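Local atomic coordinates of metallocarboxypeptidase (Trypanosoma cruzi, PDB entry 3DWC), a protein that probably releases single C-terminal amino acids other than proline from peptides with broad specificity, acting as a metal-dependent carboxypeptidase of the M32 family. Residues E198-P203 and K338-R343; D354-P359 and R494-R499; F314-A319 and F332-M337. All blocks are in the same frame, centred on the assembly; numbering follows the deposited sequence.

The three contacts lie on the same side of the chain's centre, and two of them share helix 334-341. Contact 3 sets the start of that helix against helix 312-326, and contact 1, whose centre is about 10 Å away, lays a loop over its far end. They meet where Leu201 O accepts a hydrogen bond from Asn336 ND2 at 2.7 Å. Contact 2 follows later in the chain, its centre about 16 Å from that of contact 1, and touches it through Gln342 packing on Arg499. Contacts 2 and 3 do not touch, their nearest atoms being about 8 Å apart. All three lie away from the cobalt site; the Glu355 side chain is about 13 Å from the metal.

Contact 1 of 3, residues E198-P203 and K338-R343; sequences ETVLEP and KRVIQR. With SO4 (sulfate ion), chain U.
The loop that leads from helix 168-196 to helix 209-222 runs across the last turn of helix 334-341 and the residues just after it, where Thr199, Val200 and Glu202 meet Arg339, Val340 and Arg343. It is a surface contact with an arginine at each end and a small apolar patch between them. Arg339 grips one backbone oxygen side-on: its NE and NH2 both donate to Thr199 O, NH2 at 3.0 Å in the carbonyl plane on a lone pair, NE more loosely at 3.3 Å and tilted from that plane. The carboxylate of Glu198 lies over one face of the same guanidinium, the two planes only 17° apart, with OE1 3.5 Å from Arg339 NE; no N-H points at it, so the attraction is between charges alone. Arg339 NH2 also donates to O4 of a sulfate ion, probably from the crystallisation liquor, whose O3 is held by Thr199 N at 2.7 Å. An arginine suits this place because its edge and its face can serve different oxygens. In the middle, Val200 CG1 packs on Val340 CG2 at 3.8 Å, placed there by a chi1 of -179° that sets CG1 anti to the backbone N. Pro203 CD, on the edge of its ring, reaches toward the same methyl. Arg343 closes the other end, NH1 and NH2 both reaching Glu202 OE1 end-on at 2.8 Å from one face of the carboxylate plane, an N-H...O angle of 140° each. Val200 CG1 also lies against this NH2. Leu201 touches Pro330 and Pro203 touches Phe258, while Ile341, on the inner side of the short helix, packs on helices 259-276 and 312-326.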
loop_
_atom_site.group_PDB
_atom_site.type_symbol
_atom_site.label_atom_id
_atom_site.label_comp_id
_atom_site.label_asym_id
_atom_site.label_seq_id
_atom_site.Cartn_x
_atom_site.Cartn_y
_atom_site.Cartn_z
ATOM N N GLU B 198 7.605 -35.010 -33.707
ATOM C CA GLU B 198 6.280 -35.049 -33.084
ATOM C C GLU B 198 5.444 -33.801 -33.402
ATOM O O GLU B 198 5.952 -32.659 -33.376
ATOM C CB GLU B 198 6.391 -35.174 -31.562
ATOM C CG GLU B 198 6.833 -36.550 -31.063
ATOM C CD GLU B 198 6.737 -36.666 -29.551
ATOM O OE1 GLU B 198 6.826 -35.620 -28.861
ATOM O OE2 GLU B 198 6.574 -37.811 -29.048
ATOM N N THR B 199 4.155 -34.028 -33.656
ATOM C CA THR B 199 3.206 -32.936 -33.863
ATOM C C THR B 199 2.959 -32.198 -32.555
ATOM O O THR B 199 2.759 -32.827 -31.514
ATOM C CB THR B 199 1.845 -33.415 -34.388
ATOM O OG1 THR B 199 2.023 -34.130 -35.624
ATOM C CG2 THR B 199 0.897 -32.189 -34.605
ATOM N N VAL B 200 3.021 -30.877 -32.623
ATOM C CA VAL B 200 2.729 -30.014 -31.506
ATOM C C VAL B 200 1.695 -28.974 -31.988
ATOM O O VAL B 200 1.980 -28.173 -32.866
ATOM C CB VAL B 200 3.994 -29.312 -30.962
ATOM C CG1 VAL B 200 3.636 -28.430 -29.765
ATOM C CG2 VAL B 200 5.076 -30.333 -30.554
ATOM N N LEU B 201 0.496 -29.019 -31.407
ATOM C CA LEU B 201 -0.554 -28.048 -31.689
ATOM C C LEU B 201 -0.419 -26.900 -30.684
ATOM O O LEU B 201 -0.483 -27.111 -29.451
ATOM C CB LEU B 201 -1.913 -28.701 -31.578
ATOM C CG LEU B 201 -2.110 -30.032 -32.312
ATOM C CD1 LEU B 201 -3.468 -30.627 -31.986
ATOM C CD2 LEU B 201 -1.964 -29.870 -33.826
ATOM N N GLU B 202 -0.197 -25.701 -31.211
ATOM C CA GLU B 202 -0.126 -24.520 -30.389
ATOM C C GLU B 202 -1.522 -24.098 -29.948
ATOM O O GLU B 202 -2.448 -24.014 -30.764
ATOM C CB GLU B 202 0.516 -23.346 -31.133
ATOM C CG GLU B 202 2.023 -23.416 -31.179
ATOM C CD GLU B 202 2.646 -23.319 -29.820
ATOM O OE1 GLU B 202 3.458 -24.214 -29.515
ATOM O OE2 GLU B 202 2.322 -22.366 -29.049
ATOM N N PRO B 203 -1.674 -23.815 -28.661
ATOM C CA PRO B 203 -2.947 -23.230 -28.243
ATOM C C PRO B 203 -3.292 -21.942 -29.009
ATOM O O PRO B 203 -2.435 -21.062 -29.165
ATOM C CB PRO B 203 -2.720 -22.958 -26.765
ATOM C CG PRO B 203 -1.697 -24.011 -26.372
ATOM C CD PRO B 203 -0.764 -24.019 -27.521
ATOM N N LYS B 338 1.790 -31.293 -22.699
ATOM C CA LYS B 338 3.144 -31.665 -22.298
ATOM C C LYS B 338 4.182 -31.264 -23.354
ATOM O O LYS B 338 5.277 -30.804 -23.038
ATOM C CB LYS B 338 3.224 -33.163 -22.010
ATOM C CG LYS B 338 4.600 -33.610 -21.565
ATOM C CD LYS B 338 4.575 -35.092 -21.192
ATOM C CE LYS B 338 5.936 -35.716 -21.265
ATOM N NZ LYS B 338 5.820 -37.213 -20.952
ATOM N N ARG B 339 3.832 -31.429 -24.617
ATOM C CA ARG B 339 4.759 -31.123 -25.709
ATOM C C ARG B 339 5.010 -29.644 -25.820
ATOM O O ARG B 339 6.134 -29.233 -26.054
ATOM C CB ARG B 339 4.262 -31.701 -27.026
ATOM C CG ARG B 339 4.847 -33.043 -27.274
ATOM C CD ARG B 339 3.897 -34.176 -27.450
ATOM N NE ARG B 339 3.569 -34.448 -28.814
ATOM C CZ ARG B 339 3.239 -35.631 -29.339
ATOM N NH1 ARG B 339 3.223 -36.768 -28.650
ATOM N NH2 ARG B 339 2.934 -35.670 -30.617
ATOM N N VAL B 340 3.957 -28.854 -25.612
ATOM C CA VAL B 340 4.048 -27.395 -25.565
ATOM C C VAL B 340 4.908 -26.931 -24.349
ATOM O O VAL B 340 5.871 -26.203 -24.501
ATOM C CB VAL B 340 2.616 -26.769 -25.493
ATOM C CG1 VAL B 340 2.678 -25.238 -25.209
ATOM C CG2 VAL B 340 1.814 -27.097 -26.765
ATOM N N ILE B 341 4.560 -27.369 -23.156
ATOM C CA ILE B 341 5.214 -26.915 -21.921
ATOM C C ILE B 341 6.685 -27.420 -21.780
ATOM O O ILE B 341 7.497 -26.746 -21.111
ATOM C CB ILE B 341 4.329 -27.302 -20.658
ATOM C CG1 ILE B 341 2.939 -26.630 -20.655
ATOM C CG2 ILE B 341 4.962 -26.991 -19.319
ATOM C CD1 ILE B 341 2.948 -25.216 -20.641
ATOM N N GLN B 342 7.031 -28.573 -22.375
ATOM C CA GLN B 342 8.399 -29.156 -22.260
ATOM C C GLN B 342 9.222 -28.942 -23.520
ATOM O O GLN B 342 10.255 -29.559 -23.709
ATOM C CB GLN B 342 8.363 -30.652 -21.963
ATOM C CG GLN B 342 7.858 -30.969 -20.547
ATOM C CD GLN B 342 7.882 -32.440 -20.218
ATOM O OE1 GLN B 342 8.420 -33.259 -20.964
ATOM N NE2 GLN B 342 7.331 -32.786 -19.061
ATOM N N ARG B 343 8.744 -28.076 -24.402
ATOM C CA ARG B 343 9.433 -27.849 -25.678
ATOM C C ARG B 343 10.814 -27.262 -25.431
ATOM O O ARG B 343 10.957 -26.391 -24.591
ATOM C CB ARG B 343 8.641 -26.880 -26.549
ATOM C CG ARG B 343 9.145 -26.882 -27.994
ATOM C CD ARG B 343 8.722 -25.627 -28.701
ATOM N NE ARG B 343 7.659 -25.847 -29.673
ATOM C CZ ARG B 343 6.385 -25.463 -29.548
ATOM N NH1 ARG B 343 5.921 -24.836 -28.441
ATOM N NH2 ARG B 343 5.560 -25.716 -30.560
HETATM S S SO4 U . 2.763 -37.661 -33.501
HETATM O O1 SO4 U . 1.426 -38.271 -33.549
HETATM O O2 SO4 U . 3.567 -38.108 -34.640
HETATM O O3 SO4 U . 2.652 -36.209 -33.566
HETATM O O4 SO4 U . 3.429 -38.072 -32.265
#

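Contact 2 of 3, residues D354-P359 and R494-R499; sequences DELCYP and RHLERR. With SO4 (sulfate ion), chain V.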
loop_
_atom_site.group_PDB
_atom_site.type_symbol
_atom_site.label_atom_id
_atom_site.label_comp_id
_atom_site.label_asym_id
_atom_site.label_seq_id
_atom_site.Cartn_x
_atom_site.Cartn_y
_atom_site.Cartn_z
ATOM N N ASP B 354 13.846 -22.210 -21.731
ATOM C CA ASP B 354 13.109 -23.357 -21.230
ATOM C C ASP B 354 13.892 -24.064 -20.104
ATOM O O ASP B 354 15.003 -23.671 -19.779
ATOM C CB ASP B 354 12.762 -24.296 -22.395
ATOM C CG ASP B 354 14.003 -24.832 -23.141
ATOM O OD1 ASP B 354 14.041 -24.642 -24.363
ATOM O OD2 ASP B 354 14.917 -25.463 -22.523
ATOM N N GLU B 355 13.322 -25.107 -19.506
ATOM C CA GLU B 355 13.885 -25.677 -18.295
ATOM C C GLU B 355 15.307 -26.194 -18.541
ATOM O O GLU B 355 16.169 -26.159 -17.656
ATOM C CB GLU B 355 12.953 -26.799 -17.765
ATOM C CG GLU B 355 13.427 -27.453 -16.486
ATOM C CD GLU B 355 12.535 -28.551 -16.048
ATOM O OE1 GLU B 355 11.725 -29.020 -16.864
ATOM O OE2 GLU B 355 12.607 -28.922 -14.866
ATOM N N LEU B 356 15.566 -26.698 -19.734
ATOM C CA LEU B 356 16.847 -27.334 -20.030
ATOM C C LEU B 356 17.954 -26.334 -20.362
ATOM O O LEU B 356 19.098 -26.500 -19.929
ATOM C CB LEU B 356 16.661 -28.375 -21.157
ATOM C CG LEU B 356 17.796 -29.346 -21.504
ATOM C CD1 LEU B 356 18.173 -30.321 -20.384
ATOM C CD2 LEU B 356 17.429 -30.154 -22.742
ATOM N N CYS B 357 17.608 -25.279 -21.100
ATOM C CA CYS B 357 18.586 -24.297 -21.582
ATOM C C CYS B 357 18.959 -23.309 -20.532
ATOM O O CYS B 357 20.072 -22.801 -20.494
ATOM C CB CYS B 357 18.023 -23.529 -22.772
ATOM S SG CYS B 357 17.858 -24.558 -24.233
ATOM N N TYR B 358 17.993 -23.001 -19.692
ATOM C CA TYR B 358 18.139 -22.011 -18.642
ATOM C C TYR B 358 19.478 -22.088 -17.833
ATOM O O TYR B 358 20.203 -21.092 -17.746
ATOM C CB TYR B 358 16.910 -22.055 -17.738
ATOM C CG TYR B 358 16.744 -20.806 -16.934
ATOM C CD1 TYR B 358 15.793 -19.854 -17.279
ATOM C CD2 TYR B 358 17.583 -20.538 -15.870
ATOM C CE1 TYR B 358 15.659 -18.698 -16.556
ATOM C CE2 TYR B 358 17.442 -19.398 -15.142
ATOM C CZ TYR B 358 16.488 -18.486 -15.489
ATOM O OH TYR B 358 16.375 -17.356 -14.748
ATOM N N PRO B 359 19.818 -23.248 -17.265
ATOM C CA PRO B 359 21.074 -23.339 -16.517
ATOM C C PRO B 359 22.338 -22.977 -17.330
ATOM O O PRO B 359 23.329 -22.541 -16.749
ATOM C CB PRO B 359 21.133 -24.809 -16.134
ATOM C CG PRO B 359 20.228 -25.498 -17.048
ATOM C CD PRO B 359 19.111 -24.527 -17.235
ATOM N N ARG B 494 19.816 -35.999 -13.358
ATOM C CA ARG B 494 18.898 -37.124 -13.559
ATOM C C ARG B 494 17.498 -36.679 -13.883
ATOM O O ARG B 494 16.836 -37.329 -14.680
ATOM C CB ARG B 494 18.790 -38.001 -12.307
ATOM C CG ARG B 494 19.550 -39.225 -12.373
ATOM C CD ARG B 494 20.703 -39.166 -11.574
ATOM N NE ARG B 494 20.409 -39.156 -10.143
ATOM C CZ ARG B 494 21.295 -39.522 -9.226
ATOM N NH1 ARG B 494 22.481 -39.976 -9.610
ATOM N NH2 ARG B 494 20.990 -39.460 -7.931
ATOM N N HIS B 495 17.035 -35.615 -13.237
ATOM C CA HIS B 495 15.728 -34.964 -13.580
ATOM C C HIS B 495 15.680 -34.504 -15.041
ATOM O O HIS B 495 14.727 -34.799 -15.773
ATOM C CB HIS B 495 15.485 -33.736 -12.701
ATOM C CG HIS B 495 14.363 -32.850 -13.190
ATOM N ND1 HIS B 495 13.042 -33.239 -13.129
ATOM C CD2 HIS B 495 14.361 -31.597 -13.710
ATOM C CE1 HIS B 495 12.279 -32.296 -13.633
ATOM N NE2 HIS B 495 13.053 -31.281 -14.005
ATOM N N LEU B 496 16.705 -33.755 -15.461
ATOM C CA LEU B 496 16.751 -33.277 -16.850
ATOM C C LEU B 496 16.869 -34.390 -17.893
ATOM O O LEU B 496 16.202 -34.346 -18.902
ATOM C CB LEU B 496 17.847 -32.185 -17.041
ATOM C CG LEU B 496 17.663 -30.850 -16.272
ATOM C CD1 LEU B 496 18.889 -30.004 -16.361
ATOM C CD2 LEU B 496 16.390 -30.031 -16.695
ATOM N N GLU B 497 17.732 -35.372 -17.662
ATOM C CA GLU B 497 17.860 -36.578 -18.503
ATOM C C GLU B 497 16.570 -37.376 -18.659
ATOM O O GLU B 497 16.165 -37.720 -19.787
ATOM C CB GLU B 497 18.940 -37.522 -17.924
ATOM C CG GLU B 497 20.351 -36.996 -18.083
ATOM C CD GLU B 497 21.392 -37.875 -17.366
ATOM O OE1 GLU B 497 22.567 -37.679 -17.628
ATOM O OE2 GLU B 497 21.048 -38.744 -16.541
ATOM N N ARG B 498 15.916 -37.642 -17.529
ATOM C CA ARG B 498 14.680 -38.377 -17.511
ATOM C C ARG B 498 13.531 -37.684 -18.204
ATOM O O ARG B 498 12.729 -38.342 -18.865
ATOM C CB ARG B 498 14.251 -38.716 -16.069
ATOM C CG ARG B 498 15.165 -39.757 -15.448
ATOM C CD ARG B 498 14.973 -39.943 -13.939
ATOM N NE ARG B 498 16.022 -40.828 -13.421
ATOM C CZ ARG B 498 16.295 -40.999 -12.117
ATOM N NH1 ARG B 498 15.622 -40.359 -11.186
ATOM N NH2 ARG B 498 17.265 -41.811 -11.746
ATOM N N ARG B 499 13.447 -36.374 -18.026
ATOM C CA ARG B 499 12.371 -35.623 -18.585
ATOM C C ARG B 499 12.624 -35.370 -20.077
ATOM O O ARG B 499 11.755 -35.664 -20.890
ATOM C CB ARG B 499 12.178 -34.333 -17.816
ATOM C CG ARG B 499 11.203 -33.384 -18.492
ATOM C CD ARG B 499 10.780 -32.266 -17.567
ATOM N NE ARG B 499 9.944 -32.714 -16.459
ATOM C CZ ARG B 499 9.516 -31.926 -15.481
ATOM N NH1 ARG B 499 8.718 -32.411 -14.520
ATOM N NH2 ARG B 499 9.854 -30.649 -15.488
HETATM S S SO4 V . 24.646 -39.408 -6.807
HETATM O O1 SO4 V . 24.750 -40.847 -6.537
HETATM O O2 SO4 V . 25.829 -38.714 -6.277
HETATM O O3 SO4 V . 24.669 -39.218 -8.259
HETATM O O4 SO4 V . 23.378 -38.913 -6.233
#
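Glu355, in the turn just before helix 358-374, reaches across to helix 490-501 and ties the two together by a His-carboxylate hydrogen bond and a salt bridge. From a CB that points toward that helix the chain runs fully extended: with chi1 at -179° and chi2 at -178°, the carboxylate is carried well away from its own backbone. On the way Glu355 CG rests against Leu496 CD2 at 3.9 Å. At the tip the two oxygens part company. Glu355 OE1 offers its syn lone pair to Arg499 NH2, 2.8 Å away and nearly in the guanidinium plane, making the salt bridge; it also takes a hydrogen bond from Tyr500. Glu355 OE2 meets His495 NE2 at 2.6 Å. This bond lies in the imidazole plane, yet the donor sits above the carboxylate plane, by 42°. His495 and Arg499 are one helical turn apart, and the edge of the imidazole, at His495 CE1, stands over the centre of the Arg499 guanidinium, 3.3 Å above its plane. Below this polar cluster Leu356 CD1 packs on Leu496 CB at 3.8 Å, two branched leucines suited to a buried joint that helix 168-196 also lines through Leu182 and Val189. Further back on the same helix, Arg494 NH2 donates to O4 of a sulfate, probably from the crystallisation liquor. Arg499 NH2 has a second acceptor in Met306 O, which helps fix the guanidinium. With three donors on a buried carboxylate, one of them an arginine, Glu355 is expected to remain ionised, and its negative charge would tend to favour a protonated His495.

Contact 3 of 3, residues F314-A319 and F332-M337; sequences FMEFLA and FTSSNM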
loop_
_atom_site.group_PDB
_atom_site.type_symbol
_atom_site.label_atom_id
_atom_site.label_comp_id
_atom_site.label_asym_id
_atom_site.label_seq_id
_atom_site.Cartn_x
_atom_site.Cartn_y
_atom_site.Cartn_z
ATOM N N PHE B 314 0.991 -33.504 -14.209
ATOM C CA PHE B 314 0.235 -32.271 -14.067
ATOM C C PHE B 314 -0.520 -31.910 -15.347
ATOM O O PHE B 314 -1.583 -31.285 -15.296
ATOM C CB PHE B 314 1.187 -31.195 -13.663
ATOM C CG PHE B 314 0.550 -29.906 -13.298
ATOM C CD1 PHE B 314 -0.027 -29.736 -12.087
ATOM C CD2 PHE B 314 0.594 -28.842 -14.173
ATOM C CE1 PHE B 314 -0.548 -28.521 -11.710
ATOM C CE2 PHE B 314 0.032 -27.624 -13.819
ATOM C CZ PHE B 314 -0.526 -27.480 -12.563
ATOM N N MET B 315 0.011 -32.295 -16.507
ATOM C CA MET B 315 -0.711 -32.052 -17.758
ATOM C C MET B 315 -2.069 -32.738 -17.772
ATOM O O MET B 315 -3.016 -32.273 -18.413
ATOM C CB MET B 315 0.141 -32.487 -18.970
ATOM C CG MET B 315 1.440 -31.676 -19.149
ATOM S SD MET B 315 1.245 -29.866 -19.137
ATOM C CE MET B 315 1.688 -29.446 -17.471
ATOM N N GLU B 316 -2.132 -33.892 -17.108
ATOM C CA GLU B 316 -3.348 -34.659 -17.006
ATOM C C GLU B 316 -4.412 -33.948 -16.203
ATOM O O GLU B 316 -5.593 -33.971 -16.556
ATOM C CB GLU B 316 -3.063 -35.998 -16.362
ATOM C CG GLU B 316 -2.112 -36.828 -17.151
ATOM C CD GLU B 316 -2.003 -38.253 -16.606
ATOM O OE1 GLU B 316 -3.034 -38.781 -16.101
ATOM O OE2 GLU B 316 -0.872 -38.795 -16.659
ATOM N N PHE B 317 -3.979 -33.327 -15.103
ATOM C CA PHE B 317 -4.818 -32.399 -14.388
ATOM C C PHE B 317 -5.128 -31.068 -15.145
ATOM O O PHE B 317 -6.253 -30.569 -15.133
ATOM C CB PHE B 317 -4.182 -32.079 -13.046
ATOM C CG PHE B 317 -5.104 -31.333 -12.127
ATOM C CD1 PHE B 317 -6.114 -31.998 -11.433
ATOM C CD2 PHE B 317 -4.946 -29.967 -11.932
ATOM C CE1 PHE B 317 -6.978 -31.302 -10.571
ATOM C CE2 PHE B 317 -5.796 -29.268 -11.063
ATOM C CZ PHE B 317 -6.814 -29.950 -10.387
ATOM N N LEU B 318 -4.116 -30.480 -15.768
ATOM C CA LEU B 318 -4.265 -29.179 -16.408
ATOM C C LEU B 318 -5.199 -29.150 -17.616
ATOM O O LEU B 318 -6.059 -28.246 -17.749
ATOM C CB LEU B 318 -2.887 -28.655 -16.841
ATOM C CG LEU B 318 -2.873 -27.314 -17.595
ATOM C CD1 LEU B 318 -3.494 -26.205 -16.745
ATOM C CD2 LEU B 318 -1.460 -26.976 -18.063
ATOM N N ALA B 319 -5.015 -30.103 -18.518
ATOM C CA ALA B 319 -5.732 -30.089 -19.799
ATOM C C ALA B 319 -7.240 -29.864 -19.705
ATOM O O ALA B 319 -7.788 -28.956 -20.400
ATOM C CB ALA B 319 -5.398 -31.335 -20.608
ATOM N N PHE B 332 -5.775 -28.783 -26.457
ATOM C CA PHE B 332 -6.026 -29.039 -25.021
ATOM C C PHE B 332 -6.193 -30.517 -24.648
ATOM O O PHE B 332 -7.271 -30.965 -24.194
ATOM C CB PHE B 332 -7.250 -28.273 -24.524
ATOM C CG PHE B 332 -7.104 -26.767 -24.506
ATOM C CD1 PHE B 332 -5.861 -26.124 -24.606
ATOM C CD2 PHE B 332 -8.235 -25.986 -24.348
ATOM C CE1 PHE B 332 -5.763 -24.774 -24.572
ATOM C CE2 PHE B 332 -8.138 -24.589 -24.313
ATOM C CZ PHE B 332 -6.879 -23.983 -24.429
ATOM N N THR B 333 -5.131 -31.277 -24.869
ATOM C CA THR B 333 -5.078 -32.680 -24.463
ATOM C C THR B 333 -3.831 -32.768 -23.600
ATOM O O THR B 333 -2.949 -31.952 -23.745
ATOM C CB THR B 333 -4.903 -33.614 -25.634
ATOM O OG1 THR B 333 -3.600 -33.420 -26.194
ATOM C CG2 THR B 333 -6.015 -33.440 -26.710
ATOM N N SER B 334 -3.730 -33.738 -22.716
ATOM C CA SER B 334 -2.563 -33.787 -21.837
ATOM C C SER B 334 -1.270 -34.110 -22.565
ATOM O O SER B 334 -0.202 -33.636 -22.189
ATOM C CB SER B 334 -2.773 -34.776 -20.691
ATOM O OG SER B 334 -2.948 -36.078 -21.184
ATOM N N SER B 335 -1.353 -34.969 -23.571
ATOM C CA SER B 335 -0.176 -35.274 -24.369
ATOM C C SER B 335 0.321 -34.045 -25.159
ATOM O O SER B 335 1.525 -33.750 -25.209
ATOM C CB SER B 335 -0.494 -36.432 -25.340
ATOM O OG SER B 335 0.445 -36.458 -26.423
ATOM N N ASN B 336 -0.585 -33.316 -25.786
ATOM C CA ASN B 336 -0.145 -32.135 -26.514
ATOM C C ASN B 336 0.348 -31.019 -25.585
ATOM O O ASN B 336 1.372 -30.408 -25.861
ATOM C CB ASN B 336 -1.230 -31.583 -27.434
ATOM C CG ASN B 336 -0.730 -30.415 -28.230
ATOM O OD1 ASN B 336 0.022 -30.623 -29.173
ATOM N ND2 ASN B 336 -1.086 -29.182 -27.837
ATOM N N MET B 337 -0.318 -30.778 -24.455
ATOM C CA MET B 337 0.157 -29.731 -23.576
ATOM C C MET B 337 1.514 -30.034 -22.976
ATOM O O MET B 337 2.294 -29.135 -22.707
ATOM C CB MET B 337 -0.855 -29.386 -22.495
ATOM C CG MET B 337 -2.096 -28.689 -23.050
ATOM S SD MET B 337 -1.761 -27.164 -23.933
ATOM C CE MET B 337 -0.759 -26.361 -22.704
#
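Ser334 sets its CB against the backbone of Met315, 3.4 Å from Met315 O, and so lies mainly over the backbone of helix 312-326. The backbones come very close here, with CA atoms of Met315 and Ser334 only 4.8 Å apart, a spacing that the small Ser334 and Ala319 suit, while Met315 bends its side chain away. One turn further along its helix, the Ala319 methyl, CB, lies 3.6 Å from Ser334 N and beside the carbonyl carbon of Thr333. Glu316 lays its CG alongside Ser334 CB at 4.1 Å, at the exposed side of the contact, where a charged residue is at ease and Arg451 of helix 443-451 is also touched. The two helices follow each other in the chain, joined by a short connection, and the second begins right at this crossing. Thr333 is its N-cap, the OG1 accepting from Asn336 N at 3.0 Å with an N-H...O angle of 157°; a threonine hydroxyl serves well for a backbone N-H that the first turn cannot bond. Deeper in, Met315 turns along the new helix. Its CG lies anti to the carbonyl carbon (chi1 -64°), and further bends bring Met315 SD to 4.0 Å from Met337 CB, a flexible thioether that can follow the uneven surface of the neighbouring helix. Phe332 sends its ring away from this crossing to Leu322, Val323 and Phe326, later on helix 312-326, while Met337 packs on Leu322 and on Phe258.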